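Local coordinates for protein arylmalonate decarboxylase (Bordetella bronchiseptica, PDB 3IXL) that catalyses the enantioselective decarboxylation of 2-aryl-2-methylmalonates to 2-arylpropionates, releasing carbon dioxide, at residues T106-G111 with A214-D218; R26-L31 with A227-Y233; L99-T103 with D218-L222. The protein carries 2 engineered substitutions. One frame throughout, in Å; residues are numbered along the deposited sequence.

Interaction 1: residues T106-G111 with A214-D218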
loop_
_atom_site.group_PDB
_atom_site.type_symbol
_atom_site.label_atom_id
_atom_site.label_comp_id
_atom_site.label_asym_id
_atom_site.label_seq_id
_atom_site.Cartn_x
_atom_site.Cartn_y
_atom_site.Cartn_z
ATOM N N THR A 106 -2.955 6.644 -0.848
ATOM C CA THR A 106 -3.250 7.530 0.269
ATOM C C THR A 106 -2.687 6.956 1.566
ATOM O O THR A 106 -2.149 7.686 2.403
ATOM C CB THR A 106 -4.751 7.737 0.380
ATOM O OG1 THR A 106 -5.169 8.517 -0.740
ATOM C CG2 THR A 106 -5.149 8.428 1.685
ATOM N N ALA A 107 -2.789 5.633 1.719
ATOM C CA ALA A 107 -2.249 4.973 2.905
ATOM C C ALA A 107 -0.761 5.235 3.079
ATOM O O ALA A 107 -0.308 5.535 4.182
ATOM C CB ALA A 107 -2.508 3.467 2.835
ATOM N N VAL A 108 0.015 5.113 2.005
ATOM C CA VAL A 108 1.456 5.293 2.173
ATOM C C VAL A 108 1.804 6.766 2.376
ATOM O O VAL A 108 2.723 7.077 3.140
ATOM C CB VAL A 108 2.316 4.633 1.055
ATOM C CG1 VAL A 108 2.063 3.127 0.979
ATOM C CG2 VAL A 108 2.075 5.271 -0.274
ATOM N N LEU A 109 1.057 7.677 1.751
ATOM C CA LEU A 109 1.264 9.109 2.027
ATOM C C LEU A 109 0.985 9.394 3.495
ATOM O O LEU A 109 1.759 10.078 4.163
ATOM C CB LEU A 109 0.325 9.973 1.195
ATOM C CG LEU A 109 0.508 10.069 -0.310
ATOM C CD1 LEU A 109 -0.610 10.927 -0.864
ATOM C CD2 LEU A 109 1.872 10.678 -0.636
ATOM N N ASN A 110 -0.122 8.860 4.000
ATOM C CA ASN A 110 -0.463 9.065 5.400
ATOM C C ASN A 110 0.592 8.471 6.326
ATOM O O ASN A 110 0.956 9.081 7.330
ATOM C CB ASN A 110 -1.839 8.482 5.719
ATOM C CG ASN A 110 -2.972 9.331 5.161
ATOM O OD1 ASN A 110 -2.788 10.504 4.806
ATOM N ND2 ASN A 110 -4.144 8.728 5.049
ATOM N N GLY A 111 1.097 7.287 5.989
ATOM C CA GLY A 111 2.106 6.632 6.816
ATOM C C GLY A 111 3.414 7.398 6.826
ATOM O O GLY A 111 4.023 7.571 7.875
ATOM N N ALA A 214 0.769 -0.665 5.385
ATOM C CA ALA A 214 0.220 0.697 5.459
ATOM C C ALA A 214 -1.242 0.718 5.020
ATOM O O ALA A 214 -2.047 1.431 5.611
ATOM C CB ALA A 214 1.041 1.667 4.617
ATOM N N GLY A 215 -1.585 -0.074 4.001
ATOM C CA GLY A 215 -2.982 -0.168 3.559
ATOM C C GLY A 215 -3.896 -0.616 4.689
ATOM O O GLY A 215 -4.980 -0.057 4.885
ATOM N N PHE A 216 -3.461 -1.627 5.438
ATOM C CA PHE A 216 -4.229 -2.082 6.597
ATOM C C PHE A 216 -4.330 -1.018 7.673
ATOM O O PHE A 216 -5.406 -0.752 8.181
ATOM C CB PHE A 216 -3.638 -3.374 7.175
ATOM C CG PHE A 216 -4.033 -4.596 6.406
ATOM C CD1 PHE A 216 -3.242 -5.070 5.372
ATOM C CD2 PHE A 216 -5.234 -5.243 6.691
ATOM C CE1 PHE A 216 -3.628 -6.184 4.631
ATOM C CE2 PHE A 216 -5.635 -6.361 5.963
ATOM C CZ PHE A 216 -4.841 -6.830 4.931
ATOM N N TRP A 217 -3.195 -0.411 8.004
ATOM C CA TRP A 217 -3.144 0.625 9.028
ATOM C C TRP A 217 -4.114 1.755 8.682
ATOM O O TRP A 217 -4.862 2.249 9.528
ATOM C CB TRP A 217 -1.703 1.145 9.109
ATOM C CG TRP A 217 -1.526 2.352 9.977
ATOM C CD1 TRP A 217 -1.365 2.371 11.330
ATOM C CD2 TRP A 217 -1.463 3.713 9.540
ATOM N NE1 TRP A 217 -1.222 3.673 11.768
ATOM C CE2 TRP A 217 -1.282 4.513 10.685
ATOM C CE3 TRP A 217 -1.554 4.333 8.288
ATOM C CZ2 TRP A 217 -1.193 5.909 10.615
ATOM C CZ3 TRP A 217 -1.466 5.718 8.221
ATOM C CH2 TRP A 217 -1.287 6.488 9.376
ATOM N N ASP A 218 -4.103 2.153 7.419
ATOM C CA ASP A 218 -4.891 3.278 6.943
ATOM C C ASP A 218 -6.380 2.950 6.891
ATOM O O ASP A 218 -7.215 3.804 7.209
ATOM C CB ASP A 218 -4.364 3.672 5.560
ATOM C CG ASP A 218 -5.177 4.751 4.899
ATOM O OD1 ASP A 218 -5.856 4.442 3.886
ATOM O OD2 ASP A 218 -5.092 5.913 5.362
#
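Asp218 of helix 211-222 lies against Ala107 of helix 104-114 and reaches on to Asn110. The two helix segments cross at 83°, their axes 8.2 Å apart at closest approach. Asp218 holds CG anti to its backbone N (chi1 175°), which carries the carboxylate across the small Ala107. Its CB sits 3.3 Å from Ala107 CB, and its CG lies 3.5 Å from Ala107 CA. OD1 also rests on the Ala107 methyl, but its polar partner is Thr102. At the other tip, Asp218 OD2 accepts a hydrogen bond from Asn110 ND2 at 3.0 Å. The donor arrives on the syn side, 29° out of the carboxylate plane. Arg221 holds the same oxygen by a salt bridge, so both ends of the carboxylate are fixed. The six-membered ring of Trp217 meets Asn110 CB with its edge, CZ3 to CB 3.7 Å. One turn before Asp218, Ala214 CB touches Val108 CG1 at 4.1 Å, and both side chains rest on Val209. Gly215 CA lies 3.7 Å from Ala107 CB. This alanine and glycine packing joins a helix that follows the first sheet to one that follows the second, consistent with the two-lobed fold of the Asp/Glu racemase clan.

Interaction 2: residues R26-L31 with A227-Y233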
loop_
_atom_site.group_PDB
_atom_site.type_symbol
_atom_site.label_atom_id
_atom_site.label_comp_id
_atom_site.label_asym_id
_atom_site.label_seq_id
_atom_site.Cartn_x
_atom_site.Cartn_y
_atom_site.Cartn_z
ATOM N N ARG A 26 -2.257 -11.231 10.541
ATOM C CA ARG A 26 -1.117 -11.061 11.425
ATOM C C ARG A 26 -1.163 -9.716 12.150
ATOM O O ARG A 26 -0.988 -9.643 13.363
ATOM C CB ARG A 26 0.166 -11.221 10.610
ATOM C CG ARG A 26 0.367 -12.659 10.103
ATOM C CD ARG A 26 1.481 -12.781 9.068
ATOM N NE ARG A 26 2.801 -12.616 9.665
ATOM C CZ ARG A 26 3.933 -12.484 8.975
ATOM N NH1 ARG A 26 3.916 -12.474 7.643
ATOM N NH2 ARG A 26 5.084 -12.345 9.622
ATOM N N LEU A 27 -1.455 -8.654 11.411
ATOM C CA LEU A 27 -1.507 -7.317 11.998
ATOM C C LEU A 27 -2.695 -7.113 12.926
ATOM O O LEU A 27 -2.557 -6.568 14.024
ATOM C CB LEU A 27 -1.569 -6.256 10.897
ATOM C CG LEU A 27 -0.329 -6.085 10.026
ATOM C CD1 LEU A 27 -0.672 -5.231 8.816
ATOM C CD2 LEU A 27 0.780 -5.455 10.834
ATOM N N TYR A 28 -3.866 -7.530 12.450
ATOM C CA TYR A 28 -5.131 -7.271 13.119
ATOM C C TYR A 28 -5.946 -8.557 13.181
ATOM O O TYR A 28 -6.995 -8.653 12.543
ATOM C CB TYR A 28 -5.909 -6.188 12.357
ATOM C CG TYR A 28 -5.218 -4.838 12.299
ATOM C CD1 TYR A 28 -4.555 -4.427 11.148
ATOM C CD2 TYR A 28 -5.258 -3.963 13.389
ATOM C CE1 TYR A 28 -3.931 -3.185 11.079
ATOM C CE2 TYR A 28 -4.639 -2.718 13.339
ATOM C CZ TYR A 28 -3.986 -2.330 12.174
ATOM O OH TYR A 28 -3.353 -1.105 12.095
ATOM N N PRO A 29 -5.477 -9.551 13.966
ATOM C CA PRO A 29 -6.114 -10.868 13.957
ATOM C C PRO A 29 -7.564 -10.857 14.412
ATOM O O PRO A 29 -8.317 -11.760 14.044
ATOM C CB PRO A 29 -5.278 -11.687 14.950
ATOM C CG PRO A 29 -4.505 -10.708 15.729
ATOM C CD PRO A 29 -4.310 -9.506 14.868
ATOM N N ASP A 30 -7.957 -9.847 15.182
ATOM C CA ASP A 30 -9.329 -9.800 15.698
ATOM C C ASP A 30 -10.256 -8.842 14.950
ATOM O O ASP A 30 -11.365 -8.559 15.400
ATOM C CB ASP A 30 -9.315 -9.567 17.204
ATOM C CG ASP A 30 -8.613 -10.701 17.960
ATOM O OD1 ASP A 30 -8.530 -11.839 17.426
ATOM O OD2 ASP A 30 -8.148 -10.454 19.087
ATOM N N LEU A 31 -9.811 -8.366 13.787
ATOM C CA LEU A 31 -10.654 -7.539 12.927
ATOM C C LEU A 31 -11.114 -8.311 11.693
ATOM O O LEU A 31 -10.335 -9.076 11.127
ATOM C CB LEU A 31 -9.919 -6.267 12.498
ATOM C CG LEU A 31 -9.525 -5.273 13.584
ATOM C CD1 LEU A 31 -9.032 -4.002 12.908
ATOM C CD2 LEU A 31 -10.670 -4.949 14.534
ATOM N N ALA A 227 -8.317 0.873 16.674
ATOM C CA ALA A 227 -7.772 -0.470 16.881
ATOM C C ALA A 227 -6.270 -0.472 16.635
ATOM O O ALA A 227 -5.783 0.211 15.731
ATOM C CB ALA A 227 -8.464 -1.478 15.973
ATOM N N LYS A 228 -5.540 -1.220 17.454
ATOM C CA LYS A 228 -4.079 -1.252 17.359
ATOM C C LYS A 228 -3.596 -2.609 16.879
ATOM O O LYS A 228 -4.196 -3.640 17.181
ATOM C CB LYS A 228 -3.428 -0.880 18.700
ATOM C CG LYS A 228 -3.753 0.537 19.206
ATOM C CD LYS A 228 -3.422 1.642 18.188
ATOM C CE LYS A 228 -3.923 3.000 18.673
ATOM N NZ LYS A 228 -4.182 3.964 17.568
ATOM N N ALA A 229 -2.516 -2.602 16.107
ATOM C CA ALA A 229 -1.962 -3.842 15.586
ATOM C C ALA A 229 -1.164 -4.580 16.654
ATOM O O ALA A 229 -0.705 -3.981 17.637
ATOM C CB ALA A 229 -1.071 -3.563 14.381
ATOM N N ARG A 230 -0.985 -5.876 16.436
ATOM C CA ARG A 230 -0.041 -6.648 17.229
ATOM C C ARG A 230 1.344 -6.014 17.070
ATOM O O ARG A 230 1.620 -5.412 16.030
ATOM C CB ARG A 230 -0.047 -8.108 16.779
ATOM C CG ARG A 230 -1.343 -8.851 17.117
ATOM C CD ARG A 230 -1.433 -9.202 18.614
ATOM N NE ARG A 230 -2.659 -9.937 18.934
ATOM C CZ ARG A 230 -2.788 -11.260 18.869
ATOM N NH1 ARG A 230 -1.768 -12.023 18.506
ATOM N NH2 ARG A 230 -3.948 -11.828 19.179
ATOM N N PRO A 231 2.206 -6.108 18.102
ATOM C CA PRO A 231 3.489 -5.401 18.066
ATOM C C PRO A 231 4.540 -6.064 17.181
ATOM O O PRO A 231 4.449 -7.257 16.901
ATOM C CB PRO A 231 3.943 -5.437 19.530
ATOM C CG PRO A 231 3.362 -6.684 20.043
ATOM C CD PRO A 231 2.028 -6.855 19.361
ATOM N N GLY A 232 5.526 -5.274 16.765
ATOM C CA GLY A 232 6.696 -5.790 16.053
ATOM C C GLY A 232 6.660 -5.690 14.540
ATOM O O GLY A 232 7.480 -6.313 13.853
ATOM N N TYR A 233 5.714 -4.916 14.010
ATOM C CA TYR A 233 5.592 -4.780 12.557
ATOM C C TYR A 233 6.008 -3.405 12.055
ATOM O O TYR A 233 5.700 -3.040 10.913
ATOM C CB TYR A 233 4.172 -5.106 12.098
ATOM C CG TYR A 233 3.752 -6.510 12.425
ATOM C CD1 TYR A 233 2.757 -6.753 13.362
ATOM C CD2 TYR A 233 4.355 -7.596 11.805
ATOM C CE1 TYR A 233 2.361 -8.045 13.666
ATOM C CE2 TYR A 233 3.965 -8.898 12.096
ATOM C CZ TYR A 233 2.970 -9.111 13.031
ATOM O OH TYR A 233 2.578 -10.392 13.329
HETATM O O HOH W 1 -4.311 -6.333 16.637
HETATM O O HOH W 2 -3.651 0.744 14.021
HETATM O O HOH W 3 -5.844 -10.357 20.502
#
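The end of helix 23-27 and the type I beta turn from Tyr28 to Leu31 rest on the loop 227-233, which leads into helix 235-238. A single direct backbone bond joins them: Arg230 N donates to Leu27 O at 3.0 Å. The same carbonyl accepts a hydrogen bond from a water that also donates to Lys228 O. Ala229 CA makes a weaker CA-H...O contact with it. Ala229 CB then sits over one face of the Tyr28 ring, offset toward the rim, in a CH-pi contact 4.1 Å from the centroid. At the edge of that ring, Tyr28 OH and Ala227 O share a second water. Leu31 CD1 meets Ala227 CB farther along. On the outer side, the Arg230 chain bends at chi2 (-75°), which lays its guanidinium flat under Pro29. Pro29 CG stands over the centre of the group, 3.6 Å from Arg230 CZ. Asp30 OD2 is too far from Arg230 NH2 for a salt bridge, and a water links the two. At the other end of the loop, Leu27 CD2 packs 3.5 Å from Tyr233 CD1, while Tyr233 OH lies near Arg26 CB. Arg26 turns to a salt bridge with Asp195. Phe216 and Phe237 touch Leu27, and Val220 and Phe237 touch Tyr28. One backbone bond and three waters thus hold the helix end and type I turn of 26-31 to the loop before helix 235-238.

Interaction 3: residues L99-T103 with D218-L222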
loop_
_atom_site.group_PDB
_atom_site.type_symbol
_atom_site.label_atom_id
_atom_site.label_comp_id
_atom_site.label_asym_id
_atom_site.label_seq_id
_atom_site.Cartn_x
_atom_site.Cartn_y
_atom_site.Cartn_z
ATOM N N LEU A 99 -19.713 5.588 1.770
ATOM C CA LEU A 99 -18.814 5.098 2.816
ATOM C C LEU A 99 -17.484 5.828 2.812
ATOM O O LEU A 99 -17.077 6.337 1.777
ATOM C CB LEU A 99 -18.497 3.617 2.592
ATOM C CG LEU A 99 -19.615 2.580 2.709
ATOM C CD1 LEU A 99 -19.037 1.199 2.422
ATOM C CD2 LEU A 99 -20.277 2.630 4.088
ATOM N N PRO A 100 -16.774 5.822 3.951
ATOM C CA PRO A 100 -15.374 6.266 3.944
ATOM C C PRO A 100 -14.583 5.369 2.997
ATOM O O PRO A 100 -14.650 4.134 3.107
ATOM C CB PRO A 100 -14.914 6.023 5.382
ATOM C CG PRO A 100 -16.193 5.942 6.192
ATOM C CD PRO A 100 -17.218 5.376 5.286
ATOM N N CYS A 101 -13.884 5.978 2.051
ATOM C CA CYS A 101 -13.083 5.247 1.088
ATOM C C CYS A 101 -11.663 5.772 1.084
ATOM O O CYS A 101 -11.404 6.945 1.368
ATOM C CB CYS A 101 -13.675 5.376 -0.310
ATOM S SG CYS A 101 -15.261 4.521 -0.508
ATOM N N THR A 102 -10.738 4.882 0.753
ATOM C CA THR A 102 -9.331 5.236 0.686
ATOM C C THR A 102 -8.616 4.359 -0.334
ATOM O O THR A 102 -9.232 3.495 -0.961
ATOM C CB THR A 102 -8.678 5.158 2.082
ATOM O OG1 THR A 102 -7.369 5.732 2.023
ATOM C CG2 THR A 102 -8.633 3.709 2.610
ATOM N N THR A 103 -7.326 4.612 -0.530
ATOM C CA THR A 103 -6.506 3.827 -1.455
ATOM C C THR A 103 -5.154 3.558 -0.802
ATOM O O THR A 103 -4.742 4.262 0.131
ATOM C CB THR A 103 -6.199 4.557 -2.772
ATOM O OG1 THR A 103 -5.263 5.618 -2.529
ATOM C CG2 THR A 103 -7.468 5.090 -3.461
ATOM N N ASP A 218 -4.103 2.153 7.419
ATOM C CA ASP A 218 -4.891 3.278 6.943
ATOM C C ASP A 218 -6.380 2.950 6.891
ATOM O O ASP A 218 -7.215 3.804 7.209
ATOM C CB ASP A 218 -4.364 3.672 5.560
ATOM C CG ASP A 218 -5.177 4.751 4.899
ATOM O OD1 ASP A 218 -5.856 4.442 3.886
ATOM O OD2 ASP A 218 -5.092 5.913 5.362
ATOM N N ALA A 219 -6.718 1.720 6.494
ATOM C CA ALA A 219 -8.114 1.285 6.490
ATOM C C ALA A 219 -8.668 1.222 7.909
ATOM O O ALA A 219 -9.801 1.640 8.167
ATOM C CB ALA A 219 -8.241 -0.068 5.813
ATOM N N VAL A 220 -7.853 0.724 8.837
ATOM C CA VAL A 220 -8.260 0.645 10.240
ATOM C C VAL A 220 -8.402 2.046 10.828
ATOM O O VAL A 220 -9.322 2.318 11.610
ATOM C CB VAL A 220 -7.287 -0.236 11.052
ATOM C CG1 VAL A 220 -7.571 -0.152 12.535
ATOM C CG2 VAL A 220 -7.378 -1.677 10.576
ATOM N N ARG A 221 -7.503 2.938 10.429
ATOM C CA ARG A 221 -7.605 4.368 10.765
ATOM C C ARG A 221 -8.972 4.923 10.357
ATOM O O ARG A 221 -9.666 5.552 11.162
ATOM C CB ARG A 221 -6.492 5.153 10.063
ATOM C CG ARG A 221 -6.598 6.673 10.212
ATOM C CD ARG A 221 -5.710 7.417 9.228
ATOM N NE ARG A 221 -6.104 7.195 7.829
ATOM C CZ ARG A 221 -7.110 7.815 7.205
ATOM N NH1 ARG A 221 -7.355 7.543 5.921
ATOM N NH2 ARG A 221 -7.883 8.693 7.851
ATOM N N LEU A 222 -9.351 4.673 9.105
ATOM C CA LEU A 222 -10.601 5.182 8.545
ATOM C C LEU A 222 -11.831 4.606 9.217
ATOM O O LEU A 222 -12.884 5.252 9.251
ATOM C CB LEU A 222 -10.671 4.878 7.052
ATOM C CG LEU A 222 -10.563 6.022 6.054
ATOM C CD1 LEU A 222 -11.186 5.558 4.755
ATOM C CD2 LEU A 222 -11.261 7.291 6.555
#
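Strand 101-103 and the helix segment 218-222 run nearly antiparallel, 164° between their directions, with their axes 9.0 Å apart at closest approach. This is helix-on-sheet packing in an alpha/beta fold. The strand is an outermost one of a four-stranded parallel sheet, and its Thr102 backbone pairs with Val70 and Leu72 of strand 67-72.

Thr102 is the main side chain on the strand side. Its OG1 stands anti to the backbone N (chi1 -170°), which directs the hydroxyl at the helix. Thr102 OG1 donates to Asp218 OD1 at 2.7 Å and meets the syn lone pair of that oxygen. The Thr102 methyl is tight against the same oxygen, with CG2 3.1 Å from Asp218 OD1. Thr102 and Asp218 point at one another across the gap.

Leu222 forms the apolar half of the contact, one helical turn on. Its chi1 of -110° lies off the staggered positions, and with it CD1 reaches the strand. Leu222 CD1 packs against Thr102 CB at 3.7 Å and Cys101 O at 3.7 Å, and the leucine runs alongside Thr102 with its direction reversed. Pro100 CB closes the outer end, 3.8 Å from Leu222 CD1.

Thr103 CB points away from helix 211-222; Thr103 is the N-cap of helix 104-114. Its OG1 bonds to Thr106 N and Asn86, and the next residue, Met104, lines the pocket that holds 2-phenylacetic acid.

Arg221 anchors the aspartate from its own helix. Its NE and NH1 both bond to the second carboxylate oxygen, as part of a salt bridge: Arg221 NE lies 3.0 Å and Arg221 NH1 2.8 Å from Asp218 OD2, both above the same face of the carboxylate plane.

In the fold
From the N terminus, the chain first passes residues 26-31, which meet 227-233 only after 195 residues. Interaction 2 therefore closes the longest loop, and interactions 1 and 3 are nested within it. Strand 101-103 and helix 104-114 follow each other directly, and both later meet helix 211-222, after 114 residues in interaction 3 and 102 in interaction 1. These two contacts thus end on the same helix and share Asp218. Helix 211-222 also joins them to interaction 2: Phe216 touches Leu27 and Tyr28, Trp217 touches Tyr28, and Val220 touches Tyr28, Leu31 and Ala227. Together the three contacts tie the edge of the first sheet, the central helices and the C-terminal loop.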